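Local coordinates for hydrazine synthase subunit gamma (Candidatus Kuenenia stuttgartiensis, PDB 5C2V), which reduces nitric oxide to hydroxylamine, apparently at a c-type heme, the first half-reaction by which the hydrazine synthase complex makes hydrazine, at residues Asp208-Arg213 with Val287-His293; Phe48-Asp52 with Cys63-Glu69; His35-Lys39 with Ile148-Ala153. All blocks are in the same frame, centred on the assembly; numbering follows the deposited sequence.

Interaction 1 of 3, residues Asp208-Arg213 with Val287-His293; sequences DVGTGR and VNDKDMH. With HEC (heme c), chain B; BET (trimethyl glycine), chain X.
Gly-210 and Asp-289, their CA atoms 4.8 Å apart, join two irregular loops through a hydrogen bond from Asp-289 N to Gly-210 O (3.2 Å). The loops belong to the cytochrome c lobe of heme 2, and the second delivers His-293, an axial ligand of that heme opposite His-190, so the iron is bis-histidine coordinated, consistent with a role in electron transfer. Met-292 CB lies against Val-209 O, and the thioether leads away; Gly-210 takes a positive phi (81°), its backbone packing closely against Asp-289 and Met-292. Val-209 lies alongside His-293, pointing the same way: CG1 meets CD2 at the imidazole edge at 3.4 Å, and the same methyl reaches the porphyrin meso carbon CHD. On its far side the ring is fixed by a hydrogen bond from ND1 to Thr-282 O. Thr-211 OG1 donates to heme propionate O1D at 2.7 Å, while its methyl CG2 touches Asn-288 CB. One residue before Val-209, Asp-208 forms an Asx turn, its OD1 accepting from Gly-210 N, and its own backbone N makes a hydrogen bond to trimethyl glycine OXT. Arg-213, bent at chi2 (-52°), turns its guanidinium back to the second loop; NE pairs with Asp-273, and NH1 donates almost within the guanidinium plane to Val-287 O at 2.6 Å, N-H...O angle 161°.

Interaction 2 of 3, residues Phe48-Asp52 with Cys63-Glu69; sequences FQFND and CASCHYE. With HEC (heme c), chain V.
The Phe-50 ring has Cys-63 CB and the backbone N of Ala-64 over one face and the Tyr-150 ring of helix 141-152 over the other, while His-67 CB, Tyr-68 O and Glu-69 CA line its edge. Cys-63 CB sits 3.9 Å from the ring centroid, 29° off the normal, a CH-pi contact; its sulfur lies farther out and obliquely. With CG anti to the backbone N (chi1 -180°), the ring extends from helix 43-51 against segment 63-69, where CE2 comes to 3.8 Å from Ala-64 CB and CZ meets His-67 CB, the two side chains crossing at about a right angle. Cys-63 to His-67 are the CXXCH motif of heme 1, which appears to lie in the active site. Cys-63 SG and Cys-66 SG are bonded to the vinyl-derived carbons CAB and CAC, and His-67 NE2 ligates the iron at 2.0 Å, with a water bound there as well. The backbone turn of the motif is drawn tight by Cys-63 O, which accepts from both Cys-66 N and His-67 N, and His-67 ND1 is tied to Lys-92 O. Toward the helix end, a weak bond runs from Ala-64 N to Phe-50 O at 3.4 Å, and one water accepts from Cys-63 N. Asn-51 OD1 rests 3.6 Å from the CB atoms of both Ala-64 and Glu-69; its ND2 holds Gln-47 O and a second water, which donates to Glu-69 O at 2.7 Å. The Glu-69 carboxylate faces the beta subunit, paired there with Arg-193 and Arg-145 of that chain.

Interaction 3 of 3, residues His35-Lys39 with Ile148-Ala153; sequences HSPFK and ICYIRA
Arg-152 slides its guanidinium between His-35 and Phe-38, which lie over its opposite faces. The imidazole runs past it in the reverse direction with the two planes only 19° apart, His-35 CB coming to 3.5 Å from NH1, and Arg-152 CD lies over the imidazole face near its rim. On the other face Phe-38 CB approaches NH2 at 3.6 Å; the phenyl plane stands 67° from the guanidinium, so its CD2 edge, rather than its face, is turned to NE. At the rim between them NH1 donates to Ser-36 O at 2.6 Å in a nearly straight bond, close to the carbonyl direction and within the guanidinium plane. A bend at chi3 (65°) of an otherwise extended chain brings the group to this carbonyl. The contact lays the irregular segment 35-39, which leads from helix 26-30 to helix 43-51, along the C-terminal part of helix 141-152 in the heme 1 lobe. From the same helix, Ile-151 touches heme 1, and the Ile-148 side chain is near Cys-126, a covalent attachment of that heme. His-35 is also held by its other end, where NE2 forms a hydrogen bond with Leu-122 N. Farther along, Phe-38 lies at the helix terminus: CZ touches Ala-153 CB in the ring plane at 3.9 Å, and CE2 comes to Cys-149 O at 3.4 Å. Cys-149 SG sits obliquely 5.1 Å from the phenyl centroid, and the same sulfur lies 3.5 Å from Lys-39 O.

In the fold
Interactions 2 and 3 share the heme 1 lobe, their centres about 16 Å apart. They touch where Tyr-150 of helix 141-152 meets Phe-50 of helix 43-51, CE2 to CG at 3.7 Å. In sequence, segment 35-39 comes first, then both segments of interaction 2, and 148-153 last, so the heme-binding CXXCH lies within the chain bracketed by interaction 3. Interaction 1 follows, in the C-terminal cytochrome c lobe on the opposite side of the chain's centre, about 32 Å and 34 Å from interactions 2 and 3 between centres. The contacts thus divide between two lobes, one carrying the apparent catalytic heme, the other the probable electron-transfer heme.

Interaction 1 of 3, residues Asp208-Arg213 with Val287-His293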
loop_
_atom_site.group_PDB
_atom_site.type_symbol
_atom_site.label_atom_id
_atom_site.label_comp_id
_atom_site.label_asym_id
_atom_site.label_seq_id
_atom_site.Cartn_x
_atom_site.Cartn_y
_atom_site.Cartn_z
ATOM N N ASP C 208 6.416 -54.568 35.514
ATOM C CA ASP C 208 7.540 -53.977 34.801
ATOM C C ASP C 208 8.095 -55.022 33.840
ATOM O O ASP C 208 8.777 -55.962 34.249
ATOM C CB ASP C 208 8.616 -53.508 35.788
ATOM C CG ASP C 208 9.725 -52.704 35.124
ATOM O OD1 ASP C 208 9.991 -52.897 33.918
ATOM O OD2 ASP C 208 10.343 -51.872 35.821
ATOM N N VAL C 209 7.798 -54.844 32.557
ATOM C CA VAL C 209 8.268 -55.747 31.513
ATOM C C VAL C 209 9.477 -55.196 30.763
ATOM O O VAL C 209 9.929 -55.790 29.785
ATOM C CB VAL C 209 7.148 -56.068 30.513
ATOM C CG1 VAL C 209 6.226 -57.126 31.089
ATOM C CG2 VAL C 209 6.373 -54.811 30.172
ATOM N N GLY C 210 9.972 -54.042 31.199
ATOM C CA GLY C 210 11.130 -53.428 30.575
ATOM C C GLY C 210 10.771 -52.654 29.321
ATOM O O GLY C 210 11.622 -52.401 28.468
ATOM N N THR C 211 9.500 -52.286 29.208
ATOM C CA THR C 211 9.017 -51.521 28.066
ATOM C C THR C 211 8.972 -50.024 28.352
ATOM O O THR C 211 8.578 -49.235 27.494
ATOM C CB THR C 211 7.616 -51.986 27.631
ATOM O OG1 THR C 211 6.720 -51.910 28.747
ATOM C CG2 THR C 211 7.665 -53.414 27.114
ATOM N N GLY C 212 9.374 -49.635 29.558
ATOM C CA GLY C 212 9.388 -48.233 29.931
ATOM C C GLY C 212 10.386 -47.445 29.106
ATOM O O GLY C 212 11.570 -47.780 29.063
ATOM N N ARG C 213 9.911 -46.393 28.447
ATOM C CA ARG C 213 10.768 -45.577 27.596
ATOM C C ARG C 213 11.428 -44.471 28.411
ATOM O O ARG C 213 10.745 -43.636 29.004
ATOM C CB ARG C 213 9.969 -44.976 26.437
ATOM C CG ARG C 213 9.075 -45.968 25.707
ATOM C CD ARG C 213 9.839 -47.209 25.279
ATOM N NE ARG C 213 8.971 -48.181 24.620
ATOM C CZ ARG C 213 9.308 -49.445 24.387
ATOM N NH1 ARG C 213 10.497 -49.897 24.760
ATOM N NH2 ARG C 213 8.455 -50.259 23.779
ATOM N N VAL C 287 12.252 -54.416 21.145
ATOM C CA VAL C 287 11.655 -53.204 21.698
ATOM C C VAL C 287 11.494 -53.238 23.222
ATOM O O VAL C 287 10.911 -52.324 23.804
ATOM C CB VAL C 287 10.278 -52.932 21.063
ATOM C CG1 VAL C 287 10.431 -52.650 19.577
ATOM C CG2 VAL C 287 9.345 -54.107 21.293
ATOM N N ASN C 288 11.993 -54.290 23.866
ATOM C CA ASN C 288 11.979 -54.361 25.329
ATOM C C ASN C 288 13.282 -54.916 25.902
ATOM O O ASN C 288 14.085 -55.505 25.179
ATOM C CB ASN C 288 10.798 -55.207 25.815
ATOM C CG ASN C 288 10.820 -56.617 25.258
ATOM O OD1 ASN C 288 11.491 -57.499 25.793
ATOM N ND2 ASN C 288 10.076 -56.839 24.180
ATOM N N ASP C 289 13.485 -54.722 27.203
ATOM C CA ASP C 289 14.687 -55.209 27.879
ATOM C C ASP C 289 14.758 -56.732 27.842
ATOM O O ASP C 289 13.732 -57.406 27.755
ATOM C CB ASP C 289 14.733 -54.713 29.326
ATOM C CG ASP C 289 15.165 -53.263 29.433
ATOM O OD1 ASP C 289 15.867 -52.782 28.519
ATOM O OD2 ASP C 289 14.807 -52.606 30.433
ATOM N N LYS C 290 15.975 -57.266 27.905
ATOM C CA LYS C 290 16.195 -58.694 27.702
ATOM C C LYS C 290 15.514 -59.553 28.763
ATOM O O LYS C 290 15.750 -59.393 29.961
ATOM C CB LYS C 290 17.695 -58.995 27.680
ATOM C CG LYS C 290 18.052 -60.308 27.009
ATOM C CD LYS C 290 19.558 -60.473 26.899
ATOM C CE LYS C 290 19.918 -61.640 25.997
ATOM N NZ LYS C 290 19.403 -61.440 24.614
ATOM N N ASP C 291 14.660 -60.458 28.292
ATOM C CA ASP C 291 13.937 -61.414 29.129
ATOM C C ASP C 291 13.104 -60.748 30.221
ATOM O O ASP C 291 12.744 -61.388 31.209
ATOM C CB ASP C 291 14.909 -62.411 29.765
ATOM C CG ASP C 291 15.518 -63.359 28.752
ATOM O OD1 ASP C 291 14.841 -63.676 27.751
ATOM O OD2 ASP C 291 16.673 -63.789 28.958
ATOM N N MET C 292 12.790 -59.470 30.043
ATOM C CA MET C 292 11.931 -58.775 30.992
ATOM C C MET C 292 10.462 -58.999 30.654
ATOM O O MET C 292 9.590 -58.874 31.517
ATOM C CB MET C 292 12.266 -57.285 31.023
ATOM C CG MET C 292 13.498 -56.951 31.842
ATOM S SD MET C 292 13.283 -57.346 33.587
ATOM C CE MET C 292 14.907 -56.949 34.227
ATOM N N HIS C 293 10.191 -59.323 29.392
ATOM C CA HIS C 293 8.869 -59.792 28.997
ATOM C C HIS C 293 9.021 -61.228 28.507
ATOM O O HIS C 293 9.449 -61.468 27.374
ATOM C CB HIS C 293 8.305 -58.878 27.902
ATOM C CG HIS C 293 6.873 -59.136 27.558
ATOM N ND1 HIS C 293 6.471 -59.504 26.290
ATOM C CD2 HIS C 293 5.747 -59.055 28.302
ATOM C CE1 HIS C 293 5.159 -59.649 26.274
ATOM N NE2 HIS C 293 4.694 -59.383 27.479
HETATM FE FE HEC B . 2.851 -59.919 27.992
HETATM C CHA HEC B . 1.800 -56.927 26.671
HETATM C CHB HEC B . 2.344 -61.439 24.969
HETATM C CHC HEC B . 4.576 -62.694 29.093
HETATM C CHD HEC B . 3.035 -58.562 31.116
HETATM N NA HEC B . 2.215 -59.292 26.149
HETATM C C1A HEC B . 1.777 -58.020 25.832
HETATM C C2A HEC B . 1.297 -58.045 24.464
HETATM C C3A HEC B . 1.445 -59.287 23.994
HETATM C C4A HEC B . 2.028 -60.100 25.043
HETATM C CMA HEC B . 1.061 -59.773 22.579
HETATM C CAA HEC B . 0.708 -56.847 23.687
HETATM C CBA HEC B . -0.640 -56.460 24.289
HETATM C CGA HEC B . -1.109 -55.157 23.696
HETATM O O1A HEC B . -2.310 -54.822 23.856
HETATM O O2A HEC B . -0.282 -54.456 23.058
HETATM N NB HEC B . 3.303 -61.770 27.205
HETATM C C1B HEC B . 3.124 -62.120 25.879
HETATM C C2B HEC B . 3.906 -63.312 25.621
HETATM C C3B HEC B . 4.517 -63.662 26.762
HETATM C C4B HEC B . 4.153 -62.695 27.781
HETATM C CMB HEC B . 3.984 -64.040 24.260
HETATM C CAB HEC B . 5.461 -64.867 26.983
HETATM C CBB HEC B . 6.804 -64.639 26.253
HETATM N NC HEC B . 3.657 -60.520 29.775
HETATM C C1C HEC B . 4.331 -61.701 30.020
HETATM C C2C HEC B . 4.830 -61.653 31.381
HETATM C C3C HEC B . 4.306 -60.571 31.970
HETATM C C4C HEC B . 3.624 -59.797 30.950
HETATM C CMC HEC B . 5.503 -62.840 32.106
HETATM C CAC HEC B . 4.499 -60.135 33.442
HETATM C CBC HEC B . 5.972 -59.751 33.708
HETATM N ND HEC B . 2.409 -58.038 28.791
HETATM C C1D HEC B . 2.724 -57.684 30.101
HETATM C C2D HEC B . 2.674 -56.242 30.219
HETATM C C3D HEC B . 2.282 -55.734 28.823
HETATM C C4D HEC B . 2.144 -56.920 28.007
HETATM C CMD HEC B . 2.949 -55.399 31.484
HETATM C CAD HEC B . 2.090 -54.271 28.369
HETATM C CBD HEC B . 3.431 -53.549 28.418
HETATM C CGD HEC B . 3.327 -52.233 27.697
HETATM O O1D HEC B . 4.362 -51.524 27.587
HETATM O O2D HEC B . 2.209 -51.893 27.230
HETATM N N BET X . 8.988 -58.661 38.435
HETATM C CA BET X . 8.329 -57.794 37.364
HETATM C C BET X . 6.933 -57.176 37.922
HETATM O O BET X . 5.978 -57.985 37.960
HETATM O OXT BET X . 7.007 -55.958 38.228
HETATM C C1 BET X . 8.818 -58.040 39.813
HETATM C C2 BET X . 10.486 -58.793 38.162
HETATM C C3 BET X . 8.337 -60.033 38.493
#

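Interaction 2 of 3, residues Phe48-Asp52 with Cys63-Glu69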
loop_
_atom_site.group_PDB
_atom_site.type_symbol
_atom_site.label_atom_id
_atom_site.label_comp_id
_atom_site.label_asym_id
_atom_site.label_seq_id
_atom_site.Cartn_x
_atom_site.Cartn_y
_atom_site.Cartn_z
ATOM N N PHE C 48 -24.200 -43.709 19.042
ATOM C CA PHE C 48 -24.323 -42.437 18.338
ATOM C C PHE C 48 -23.312 -41.422 18.855
ATOM O O PHE C 48 -22.590 -40.807 18.071
ATOM C CB PHE C 48 -25.737 -41.869 18.467
ATOM C CG PHE C 48 -25.895 -40.509 17.846
ATOM C CD1 PHE C 48 -25.936 -40.361 16.469
ATOM C CD2 PHE C 48 -25.992 -39.376 18.639
ATOM C CE1 PHE C 48 -26.076 -39.111 15.894
ATOM C CE2 PHE C 48 -26.134 -38.123 18.070
ATOM C CZ PHE C 48 -26.176 -37.991 16.696
ATOM N N GLN C 49 -23.269 -41.250 20.173
ATOM C CA GLN C 49 -22.316 -40.333 20.796
ATOM C C GLN C 49 -20.882 -40.734 20.457
ATOM O O GLN C 49 -19.986 -39.893 20.387
ATOM C CB GLN C 49 -22.516 -40.302 22.314
ATOM C CG GLN C 49 -21.625 -39.312 23.048
ATOM C CD GLN C 49 -21.894 -37.873 22.652
ATOM O OE1 GLN C 49 -22.798 -37.229 23.185
ATOM N NE2 GLN C 49 -21.106 -37.357 21.714
ATOM N N PHE C 50 -20.683 -42.029 20.238
ATOM C CA PHE C 50 -19.382 -42.567 19.866
ATOM C C PHE C 50 -19.013 -42.184 18.432
ATOM O O PHE C 50 -17.868 -41.829 18.153
ATOM C CB PHE C 50 -19.380 -44.091 20.032
ATOM C CG PHE C 50 -18.076 -44.748 19.675
ATOM C CD1 PHE C 50 -17.038 -44.804 20.591
ATOM C CD2 PHE C 50 -17.895 -45.327 18.429
ATOM C CE1 PHE C 50 -15.838 -45.412 20.266
ATOM C CE2 PHE C 50 -16.698 -45.936 18.099
ATOM C CZ PHE C 50 -15.669 -45.979 19.019
ATOM N N ASN C 51 -19.983 -42.262 17.524
ATOM C CA ASN C 51 -19.719 -41.988 16.112
ATOM C C ASN C 51 -19.978 -40.548 15.655
ATOM O O ASN C 51 -19.632 -40.185 14.531
ATOM C CB ASN C 51 -20.541 -42.943 15.243
ATOM C CG ASN C 51 -20.064 -44.378 15.345
ATOM O OD1 ASN C 51 -19.279 -44.845 14.518
ATOM N ND2 ASN C 51 -20.534 -45.087 16.365
ATOM N N ASP C 52 -20.574 -39.730 16.518
ATOM C CA ASP C 52 -20.959 -38.370 16.136
ATOM C C ASP C 52 -19.791 -37.388 16.177
ATOM O O ASP C 52 -19.066 -37.321 17.167
ATOM C CB ASP C 52 -22.081 -37.860 17.043
ATOM C CG ASP C 52 -22.476 -36.431 16.732
ATOM O OD1 ASP C 52 -22.524 -36.079 15.535
ATOM O OD2 ASP C 52 -22.733 -35.660 17.680
ATOM N N CYS C 63 -14.948 -40.151 18.224
ATOM C CA CYS C 63 -14.282 -41.261 18.896
ATOM C C CYS C 63 -13.866 -42.298 17.862
ATOM O O CYS C 63 -12.753 -42.825 17.895
ATOM C CB CYS C 63 -15.197 -41.896 19.943
ATOM S SG CYS C 63 -15.839 -40.760 21.192
ATOM N N ALA C 64 -14.772 -42.556 16.924
ATOM C CA ALA C 64 -14.573 -43.565 15.894
ATOM C C ALA C 64 -13.426 -43.232 14.944
ATOM O O ALA C 64 -13.010 -44.067 14.153
ATOM C CB ALA C 64 -15.859 -43.769 15.109
ATOM N N SER C 65 -12.921 -42.009 15.001
ATOM C CA SER C 65 -11.777 -41.655 14.173
ATOM C C SER C 65 -10.514 -42.333 14.709
ATOM O O SER C 65 -9.551 -42.551 13.973
ATOM C CB SER C 65 -11.600 -40.139 14.120
ATOM O OG SER C 65 -12.733 -39.522 13.533
ATOM N N CYS C 66 -10.548 -42.681 15.993
ATOM C CA CYS C 66 -9.423 -43.324 16.676
ATOM C C CYS C 66 -9.668 -44.817 16.923
ATOM O O CYS C 66 -8.897 -45.667 16.476
ATOM C CB CYS C 66 -9.129 -42.615 18.000
ATOM S SG CYS C 66 -8.125 -41.113 17.833
ATOM N N HIS C 67 -10.731 -45.114 17.670
ATOM C CA HIS C 67 -11.092 -46.473 18.081
ATOM C C HIS C 67 -11.836 -47.188 16.971
ATOM O O HIS C 67 -12.360 -48.283 17.140
ATOM C CB HIS C 67 -11.923 -46.431 19.359
ATOM C CG HIS C 67 -11.209 -45.788 20.500
ATOM N ND1 HIS C 67 -10.127 -46.362 21.129
ATOM C CD2 HIS C 67 -11.396 -44.586 21.106
ATOM C CE1 HIS C 67 -9.690 -45.560 22.082
ATOM N NE2 HIS C 67 -10.447 -44.474 22.084
ATOM N N TYR C 68 -11.879 -46.503 15.842
ATOM C CA TYR C 68 -12.555 -46.884 14.612
ATOM C C TYR C 68 -14.084 -47.079 14.821
ATOM O O TYR C 68 -14.591 -46.665 15.857
ATOM C CB TYR C 68 -11.829 -48.138 14.087
ATOM C CG TYR C 68 -12.407 -48.744 12.868
ATOM C CD1 TYR C 68 -12.230 -48.147 11.601
ATOM C CD2 TYR C 68 -13.142 -49.905 12.960
ATOM C CE1 TYR C 68 -12.785 -48.721 10.487
ATOM C CE2 TYR C 68 -13.693 -50.454 11.867
ATOM C CZ TYR C 68 -13.528 -49.903 10.642
ATOM O OH TYR C 68 -14.077 -50.473 9.514
ATOM N N GLU C 69 -14.826 -47.704 13.903
ATOM C CA GLU C 69 -16.286 -47.788 14.101
ATOM C C GLU C 69 -16.883 -49.184 14.348
ATOM O O GLU C 69 -18.073 -49.305 14.646
ATOM C CB GLU C 69 -17.025 -47.123 12.934
ATOM C CG GLU C 69 -17.179 -47.964 11.697
ATOM C CD GLU C 69 -16.157 -47.625 10.649
ATOM O OE1 GLU C 69 -16.247 -48.180 9.535
ATOM O OE2 GLU C 69 -15.270 -46.793 10.934
HETATM FE FE HEC V . -9.925 -43.154 23.495
HETATM C CHA HEC V . -7.957 -45.112 25.521
HETATM C CHB HEC V . -12.714 -44.601 24.819
HETATM C CHC HEC V . -11.910 -41.019 21.649
HETATM C CHD HEC V . -7.219 -42.234 21.604
HETATM N NA HEC V . -10.270 -44.575 24.945
HETATM C C1A HEC V . -9.317 -45.320 25.609
HETATM C C2A HEC V . -10.000 -46.341 26.387
HETATM C C3A HEC V . -11.319 -46.188 26.190
HETATM C C4A HEC V . -11.508 -45.079 25.279
HETATM C CMA HEC V . -12.470 -47.021 26.799
HETATM C CAA HEC V . -9.305 -47.391 27.292
HETATM C CBA HEC V . -9.565 -48.817 26.808
HETATM C CGA HEC V . -8.911 -49.808 27.735
HETATM O O1A HEC V . -8.180 -49.376 28.663
HETATM O O2A HEC V . -9.120 -51.035 27.542
HETATM N NB HEC V . -11.957 -42.939 23.177
HETATM C C1B HEC V . -12.894 -43.483 24.034
HETATM C C2B HEC V . -14.091 -42.669 23.966
HETATM C C3B HEC V . -13.874 -41.684 23.085
HETATM C C4B HEC V . -12.526 -41.832 22.574
HETATM C CMB HEC V . -15.385 -42.934 24.766
HETATM C CAB HEC V . -14.858 -40.563 22.672
HETATM C CBB HEC V . -15.073 -39.564 23.831
HETATM N NC HEC V . -9.627 -41.876 21.902
HETATM C C1C HEC V . -10.574 -41.060 21.316
HETATM C C2C HEC V . -9.894 -40.166 20.401
HETATM C C3C HEC V . -8.630 -40.594 20.288
HETATM C C4C HEC V . -8.413 -41.618 21.295
HETATM C CMC HEC V . -10.624 -39.223 19.416
HETATM C CAC HEC V . -7.538 -40.003 19.364
HETATM C CBC HEC V . -7.171 -38.572 19.816
HETATM N ND HEC V . -7.905 -43.660 23.512
HETATM C C1D HEC V . -6.960 -43.010 22.718
HETATM C C2D HEC V . -5.645 -43.277 23.255
HETATM C C3D HEC V . -5.875 -44.177 24.476
HETATM C C4D HEC V . -7.307 -44.362 24.560
HETATM C CMD HEC V . -4.294 -42.766 22.711
HETATM C CAD HEC V . -4.805 -44.755 25.424
HETATM C CBD HEC V . -4.440 -43.686 26.451
HETATM C CGD HEC V . -3.411 -44.231 27.404
HETATM O O1D HEC V . -2.992 -43.487 28.329
HETATM O O2D HEC V . -3.010 -45.409 27.237
HETATM O O HOH W 1 -17.379 -38.872 19.079
HETATM O O HOH W 2 -19.906 -47.966 16.040
HETATM O O HOH W 3 -9.483 -41.762 24.999
#

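Interaction 3 of 3, residues His35-Lys39 with Ile148-Ala153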
loop_
_atom_site.group_PDB
_atom_site.type_symbol
_atom_site.label_atom_id
_atom_site.label_comp_id
_atom_site.label_asym_id
_atom_site.label_seq_id
_atom_site.Cartn_x
_atom_site.Cartn_y
_atom_site.Cartn_z
ATOM N N HIS C 35 -18.393 -47.637 38.003
ATOM C CA HIS C 35 -19.418 -47.749 36.972
ATOM C C HIS C 35 -20.830 -47.667 37.540
ATOM O O HIS C 35 -21.077 -48.033 38.690
ATOM C CB HIS C 35 -19.259 -49.064 36.205
ATOM C CG HIS C 35 -18.089 -49.082 35.272
ATOM N ND1 HIS C 35 -17.592 -50.247 34.731
ATOM C CD2 HIS C 35 -17.326 -48.081 34.778
ATOM C CE1 HIS C 35 -16.566 -49.963 33.945
ATOM N NE2 HIS C 35 -16.385 -48.653 33.959
ATOM N N SER C 36 -21.751 -47.175 36.719
ATOM C CA SER C 36 -23.170 -47.214 37.038
ATOM C C SER C 36 -23.733 -48.548 36.561
ATOM O O SER C 36 -23.159 -49.168 35.664
ATOM C CB SER C 36 -23.904 -46.040 36.385
ATOM O OG SER C 36 -23.430 -44.801 36.885
ATOM N N PRO C 37 -24.843 -49.005 37.166
ATOM C CA PRO C 37 -25.473 -50.261 36.740
ATOM C C PRO C 37 -25.777 -50.280 35.244
ATOM O O PRO C 37 -26.326 -49.316 34.710
ATOM C CB PRO C 37 -26.766 -50.311 37.569
ATOM C CG PRO C 37 -26.930 -48.931 38.147
ATOM C CD PRO C 37 -25.545 -48.407 38.312
ATOM N N PHE C 38 -25.405 -51.373 34.584
ATOM C CA PHE C 38 -25.517 -51.490 33.133
ATOM C C PHE C 38 -26.958 -51.368 32.648
ATOM O O PHE C 38 -27.870 -51.967 33.216
ATOM C CB PHE C 38 -24.921 -52.821 32.666
ATOM C CG PHE C 38 -24.853 -52.968 31.171
ATOM C CD1 PHE C 38 -25.865 -53.611 30.476
ATOM C CD2 PHE C 38 -23.775 -52.466 30.461
ATOM C CE1 PHE C 38 -25.803 -53.748 29.101
ATOM C CE2 PHE C 38 -23.707 -52.600 29.087
ATOM C CZ PHE C 38 -24.723 -53.242 28.406
ATOM N N LYS C 39 -27.149 -50.582 31.596
ATOM C CA LYS C 39 -28.454 -50.441 30.962
ATOM C C LYS C 39 -28.331 -50.678 29.460
ATOM O O LYS C 39 -27.656 -49.927 28.758
ATOM C CB LYS C 39 -29.048 -49.060 31.242
ATOM C CG LYS C 39 -29.311 -48.791 32.716
ATOM C CD LYS C 39 -30.018 -47.463 32.924
ATOM C CE LYS C 39 -30.297 -47.214 34.397
ATOM N NZ LYS C 39 -31.019 -45.931 34.621
ATOM N N ILE C 148 -20.704 -45.103 27.998
ATOM C CA ILE C 148 -20.067 -46.152 28.787
ATOM C C ILE C 148 -20.798 -47.481 28.618
ATOM O O ILE C 148 -20.170 -48.539 28.560
ATOM C CB ILE C 148 -20.015 -45.777 30.278
ATOM C CG1 ILE C 148 -19.312 -44.431 30.455
ATOM C CG2 ILE C 148 -19.303 -46.855 31.083
ATOM C CD1 ILE C 148 -17.947 -44.370 29.808
ATOM N N CYS C 149 -22.123 -47.423 28.527
ATOM C CA CYS C 149 -22.920 -48.617 28.276
ATOM C C CYS C 149 -22.563 -49.235 26.929
ATOM O O CYS C 149 -22.500 -50.458 26.798
ATOM C CB CYS C 149 -24.416 -48.300 28.331
ATOM S SG CYS C 149 -25.057 -47.973 29.990
ATOM N N TYR C 150 -22.328 -48.387 25.931
ATOM C CA TYR C 150 -21.919 -48.870 24.615
ATOM C C TYR C 150 -20.549 -49.532 24.673
ATOM O O TYR C 150 -20.321 -50.565 24.041
ATOM C CB TYR C 150 -21.898 -47.734 23.590
ATOM C CG TYR C 150 -21.200 -48.113 22.302
ATOM C CD1 TYR C 150 -21.842 -48.890 21.346
ATOM C CD2 TYR C 150 -19.896 -47.705 22.047
ATOM C CE1 TYR C 150 -21.207 -49.248 20.171
ATOM C CE2 TYR C 150 -19.254 -48.058 20.875
ATOM C CZ TYR C 150 -19.914 -48.829 19.940
ATOM O OH TYR C 150 -19.277 -49.181 18.772
ATOM N N ILE C 151 -19.634 -48.927 25.423
ATOM C CA ILE C 151 -18.277 -49.454 25.535
ATOM C C ILE C 151 -18.251 -50.800 26.259
ATOM O O ILE C 151 -17.550 -51.725 25.847
ATOM C CB ILE C 151 -17.360 -48.464 26.267
ATOM C CG1 ILE C 151 -17.277 -47.157 25.481
ATOM C CG2 ILE C 151 -15.972 -49.052 26.460
ATOM C CD1 ILE C 151 -17.133 -45.951 26.354
ATOM N N ARG C 152 -19.024 -50.902 27.335
ATOM C CA ARG C 152 -19.088 -52.126 28.125
ATOM C C ARG C 152 -19.747 -53.267 27.355
ATOM O O ARG C 152 -19.495 -54.440 27.630
ATOM C CB ARG C 152 -19.845 -51.873 29.432
ATOM C CG ARG C 152 -19.108 -50.964 30.403
ATOM C CD ARG C 152 -20.028 -50.433 31.492
ATOM N NE ARG C 152 -20.539 -51.489 32.361
ATOM C CZ ARG C 152 -21.302 -51.268 33.427
ATOM N NH1 ARG C 152 -21.640 -50.029 33.757
ATOM N NH2 ARG C 152 -21.725 -52.285 34.166
ATOM N N ALA C 153 -20.586 -52.915 26.385
ATOM C CA ALA C 153 -21.342 -53.905 25.627
ATOM C C ALA C 153 -20.535 -54.486 24.470
ATOM O O ALA C 153 -21.015 -55.358 23.746
ATOM C CB ALA C 153 -22.633 -53.292 25.109
#